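Local structure of glycerol-3-phosphate dehydrogenase [NAD(+)] (Dunaliella salina, 6IUY) at residues E115-A120 with R245-L250; E339-A344 with A366-R371. The protein probably interconverts dihydroxyacetone phosphate and sn-glycerol 3-phosphate with NAD(H), and carries a second, haloacid dehalogenase-like domain that enables direct conversion of dihydroxyacetone phosphate to glycerol. All blocks are in the same frame, centred on the assembly; numbering follows the deposited sequence.

Overall arrangement
The two contacts lie in different domains of one chain, and the second begins further along the sequence than the first ends. Contact 1 (115-120 with 245-250) packs two helices in the haloacid dehalogenase-like domain, with the side chain of Y247 about 9 Å from the bound magnesium ion. Contact 2 (339-344 with 366-371) belongs to the nucleotide-binding domain of the dehydrogenase and lies away from the annotated sites, the side chain of V341 being about 12 Å from the bound NAD. The centres of contacts 1 and 2 are 29 Å apart and the nearest atoms of contacts 1 and 2 about 18 Å, so they do not meet. Both are apolar, each beside its own sheet, the first all parallel, the second mixed.

Contact 1: E115-A120 with R245-L250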
# COMPACT_ATOMS: atom_id res chain seq x y z
N GLU A 115 33.62 20.83 -22.25
CA GLU A 115 33.40 19.56 -21.55
C GLU A 115 32.99 19.81 -20.10
O GLU A 115 32.03 19.22 -19.62
CB GLU A 115 34.64 18.68 -21.58
CG GLU A 115 35.27 18.53 -22.96
CD GLU A 115 36.55 17.72 -22.91
OE1 GLU A 115 36.49 16.54 -22.48
OE2 GLU A 115 37.61 18.27 -23.29
N ASN A 116 33.71 20.69 -19.41
CA ASN A 116 33.34 21.04 -18.04
C ASN A 116 31.95 21.67 -17.96
O ASN A 116 31.23 21.44 -16.99
CB ASN A 116 34.37 22.01 -17.42
CG ASN A 116 35.68 21.34 -17.10
OD1 ASN A 116 35.78 20.12 -17.10
ND2 ASN A 116 36.71 22.15 -16.82
N LEU A 117 31.59 22.48 -18.94
CA LEU A 117 30.28 23.12 -18.93
C LEU A 117 29.15 22.11 -19.15
O LEU A 117 28.14 22.12 -18.45
CB LEU A 117 30.20 24.20 -20.00
CG LEU A 117 28.79 24.73 -20.25
CD1 LEU A 117 28.16 25.21 -18.96
CD2 LEU A 117 28.85 25.85 -21.26
N ILE A 118 29.33 21.22 -20.13
CA ILE A 118 28.29 20.26 -20.45
C ILE A 118 28.13 19.27 -19.29
O ILE A 118 27.00 18.93 -18.92
CB ILE A 118 28.60 19.55 -21.80
CG1 ILE A 118 28.32 20.51 -22.96
CG2 ILE A 118 27.74 18.29 -21.95
CD1 ILE A 118 28.81 20.05 -24.33
N ALA A 119 29.24 18.84 -18.69
CA ALA A 119 29.19 17.96 -17.51
C ALA A 119 28.42 18.59 -16.36
O ALA A 119 27.62 17.93 -15.69
CB ALA A 119 30.59 17.61 -17.05
N ALA A 120 28.67 19.88 -16.13
CA ALA A 120 27.98 20.62 -15.09
C ALA A 120 26.47 20.64 -15.33
O ALA A 120 25.67 20.41 -14.41
CB ALA A 120 28.52 22.04 -15.01
N ARG A 245 32.77 34.90 -24.93
CA ARG A 245 34.03 34.54 -25.57
C ARG A 245 34.63 33.29 -24.93
O ARG A 245 35.29 32.49 -25.59
CB ARG A 245 35.03 35.70 -25.49
CG ARG A 245 34.70 36.85 -26.43
CD ARG A 245 35.81 37.89 -26.44
NE ARG A 245 35.65 38.84 -27.54
CZ ARG A 245 34.90 39.95 -27.48
NH1 ARG A 245 34.24 40.24 -26.36
NH2 ARG A 245 34.82 40.76 -28.53
N SER A 246 34.37 33.12 -23.63
CA SER A 246 34.81 31.94 -22.91
C SER A 246 33.61 31.17 -22.32
O SER A 246 32.55 31.76 -22.03
CB SER A 246 35.77 32.33 -21.79
OG SER A 246 36.29 31.18 -21.14
N TYR A 247 33.78 29.87 -22.14
CA TYR A 247 32.72 29.07 -21.54
C TYR A 247 32.69 29.24 -20.03
O TYR A 247 31.67 28.96 -19.39
CB TYR A 247 32.85 27.59 -21.93
CG TYR A 247 32.18 27.31 -23.25
CD1 TYR A 247 30.92 27.82 -23.52
CD2 TYR A 247 32.82 26.58 -24.23
CE1 TYR A 247 30.30 27.59 -24.73
CE2 TYR A 247 32.21 26.35 -25.44
CZ TYR A 247 30.95 26.85 -25.69
OH TYR A 247 30.35 26.62 -26.90
N ASP A 248 33.79 29.71 -19.44
CA ASP A 248 33.77 29.95 -18.00
C ASP A 248 32.96 31.22 -17.72
O ASP A 248 32.72 31.58 -16.57
CB ASP A 248 35.19 30.02 -17.41
CG ASP A 248 36.07 31.10 -18.04
OD1 ASP A 248 35.56 32.19 -18.40
OD2 ASP A 248 37.30 30.87 -18.16
N GLU A 249 32.52 31.89 -18.78
CA GLU A 249 31.58 33.00 -18.64
C GLU A 249 30.18 32.44 -18.38
O GLU A 249 29.42 32.97 -17.56
CB GLU A 249 31.61 33.88 -19.89
CG GLU A 249 30.94 35.24 -19.78
CD GLU A 249 31.29 36.14 -20.97
OE1 GLU A 249 30.55 37.13 -21.23
OE2 GLU A 249 32.31 35.85 -21.65
N LEU A 250 29.84 31.37 -19.09
CA LEU A 250 28.56 30.70 -18.90
C LEU A 250 28.54 29.89 -17.60
O LEU A 250 27.58 29.96 -16.84
CB LEU A 250 28.25 29.78 -20.08
CG LEU A 250 27.80 30.46 -21.37
CD1 LEU A 250 27.72 29.43 -22.50
CD2 LEU A 250 26.46 31.15 -21.14
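Segments 115-120 and 245-250, on helices 114-123 and 247-251, have their nearest CA atoms at L117 and Y247, 6.9 Å apart. Within 115-120, L117 carries the contact with 245-250, and one methyl does the touching; N116, L117 and A120 also touch M251, next along. With CG anti to the backbone N (chi1 168°), L117 CD2 reaches Y247 CD1 at 3.6 Å, approaching the ring obliquely, and the two side chains cross at about a right angle. The same CD2 of L117 meets CD1 of L250 at 4.0 Å. L250 also sets its CD1 at the edge of the tyrosine ring, in the ring plane, so both leucines pack against one aromatic group. Leucine suits this buried site because its apolar chain carries a methyl out to Y247 and L250 without bringing a polar group along. At the start of helix 247-251, S246 is the N-cap: its OG accepts a weak bond from D248 N at 3.4 Å. Tyrosine suits its place by joining an apolar ring to a polar end. The ring stacks on F227, while OH is hydrogen-bonded to the backbone O of T45, in the loop that begins with the magnesium ligands D41 and D43. No hydrogen bond crosses between 115-120 and 245-250, so cohesion here is apolar; the polar end of Y247 instead ties this packing to the metal-binding loop of the haloacid dehalogenase-like fold.

Contact 2: E339-A344 with A366-R371; sequences EAVRGA and ARVVGR
In the Rossmann-type nucleotide-binding domain, the C-terminal end of helix 337-342 packs against the loop that leads from helix 356-366 into strand 374-377. V341 is the buried partner. Its CB is directed toward the loop, and CG1, set trans to N by a chi1 of 174°, meets two valines: CG2 of V369 at 3.9 Å, where the side chains run obliquely, and CG1 of V368 at 4.1 Å, where they cross at about a right angle. Valine suits all three positions, since branching at CB keeps the methyls close to the backbone and lets helix end and loop approach closely. V368 also lies beside R342, their CA atoms 5.4 Å apart. The charged end of R342 extends off from the loop, and CG of E339 lies above one face of the guanidinium, displaced toward its rim. Just ahead of V368, helix 356-366 finishes in a Schellman motif, where R367 takes positive phi (57°). L363 touches both V341 and V368, and L347 of strand 346-349 touches V341 and V369, so the cluster continues onto the sheet. Helix 356-366 and the loop after it join the parallel neighbours 346-349 and 374-377, a beta-alpha-beta crossover of the Rossmann fold.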
# COMPACT_ATOMS: atom_id res chain seq x y z
N GLU A 339 19.64 35.34 9.89
CA GLU A 339 20.95 35.26 9.27
C GLU A 339 21.17 33.89 8.63
O GLU A 339 21.81 33.80 7.57
CB GLU A 339 22.04 35.57 10.30
CG GLU A 339 23.45 35.39 9.77
CD GLU A 339 24.25 34.36 10.56
OE1 GLU A 339 24.31 34.49 11.81
OE2 GLU A 339 24.80 33.42 9.94
N ALA A 340 20.66 32.83 9.25
CA ALA A 340 20.80 31.48 8.71
C ALA A 340 20.13 31.36 7.34
O ALA A 340 20.61 30.66 6.45
CB ALA A 340 20.19 30.43 9.68
N VAL A 341 19.01 32.05 7.21
CA VAL A 341 18.15 31.93 6.04
C VAL A 341 18.49 32.93 4.91
O VAL A 341 18.20 32.67 3.74
CB VAL A 341 16.68 32.13 6.46
CG1 VAL A 341 15.77 32.17 5.25
CG2 VAL A 341 16.25 31.02 7.42
N ARG A 342 19.10 34.06 5.24
CA ARG A 342 19.12 35.16 4.28
C ARG A 342 19.79 34.77 2.97
O ARG A 342 19.23 35.00 1.90
CB ARG A 342 19.78 36.42 4.86
CG ARG A 342 21.27 36.31 5.14
CD ARG A 342 21.84 37.64 5.59
NE ARG A 342 23.18 37.47 6.14
CZ ARG A 342 23.61 38.02 7.27
NH1 ARG A 342 22.80 38.79 7.98
NH2 ARG A 342 24.84 37.79 7.68
N GLY A 343 20.97 34.15 3.01
CA GLY A 343 21.60 33.87 1.73
C GLY A 343 21.09 32.63 0.99
O GLY A 343 21.62 32.26 -0.06
N ALA A 344 20.06 31.99 1.53
CA ALA A 344 19.75 30.61 1.16
C ALA A 344 18.86 30.48 -0.06
O ALA A 344 17.80 31.09 -0.10
CB ALA A 344 19.10 29.88 2.35
N ALA A 366 10.46 39.31 8.30
CA ALA A 366 11.81 39.75 7.92
C ALA A 366 11.97 39.95 6.42
O ALA A 366 12.94 40.58 5.98
CB ALA A 366 12.86 38.77 8.41
N ARG A 367 11.06 39.39 5.63
CA ARG A 367 11.11 39.53 4.17
C ARG A 367 12.43 39.04 3.63
O ARG A 367 12.99 39.61 2.70
CB ARG A 367 10.89 40.99 3.76
CG ARG A 367 9.52 41.54 4.18
CD ARG A 367 9.38 43.02 3.89
NE ARG A 367 8.06 43.52 4.26
CZ ARG A 367 7.65 44.77 4.09
NH1 ARG A 367 8.46 45.68 3.54
NH2 ARG A 367 6.42 45.13 4.46
N VAL A 368 12.93 37.97 4.22
CA VAL A 368 14.26 37.48 3.89
C VAL A 368 14.18 36.29 2.92
O VAL A 368 15.19 35.86 2.37
CB VAL A 368 15.01 37.11 5.19
CG1 VAL A 368 14.31 35.98 5.91
CG2 VAL A 368 16.46 36.78 4.91
N VAL A 369 12.97 35.76 2.71
CA VAL A 369 12.82 34.63 1.80
C VAL A 369 12.40 35.09 0.40
O VAL A 369 11.23 35.37 0.17
CB VAL A 369 11.77 33.60 2.34
CG1 VAL A 369 11.51 32.52 1.30
CG2 VAL A 369 12.26 32.95 3.64
N GLY A 370 13.36 35.19 -0.52
CA GLY A 370 13.06 35.51 -1.91
C GLY A 370 12.08 34.52 -2.52
O GLY A 370 12.05 33.36 -2.12
N ARG A 371 11.26 34.96 -3.47
CA ARG A 371 10.17 34.11 -3.96
C ARG A 371 10.65 33.00 -4.90
O ARG A 371 9.87 32.12 -5.28
CB ARG A 371 9.09 34.94 -4.64
CG ARG A 371 8.29 35.79 -3.66
CD ARG A 371 6.99 36.27 -4.28
NE ARG A 371 6.35 37.32 -3.49
CZ ARG A 371 5.41 37.10 -2.58
NH1 ARG A 371 4.97 35.87 -2.35
NH2 ARG A 371 4.89 38.13 -1.91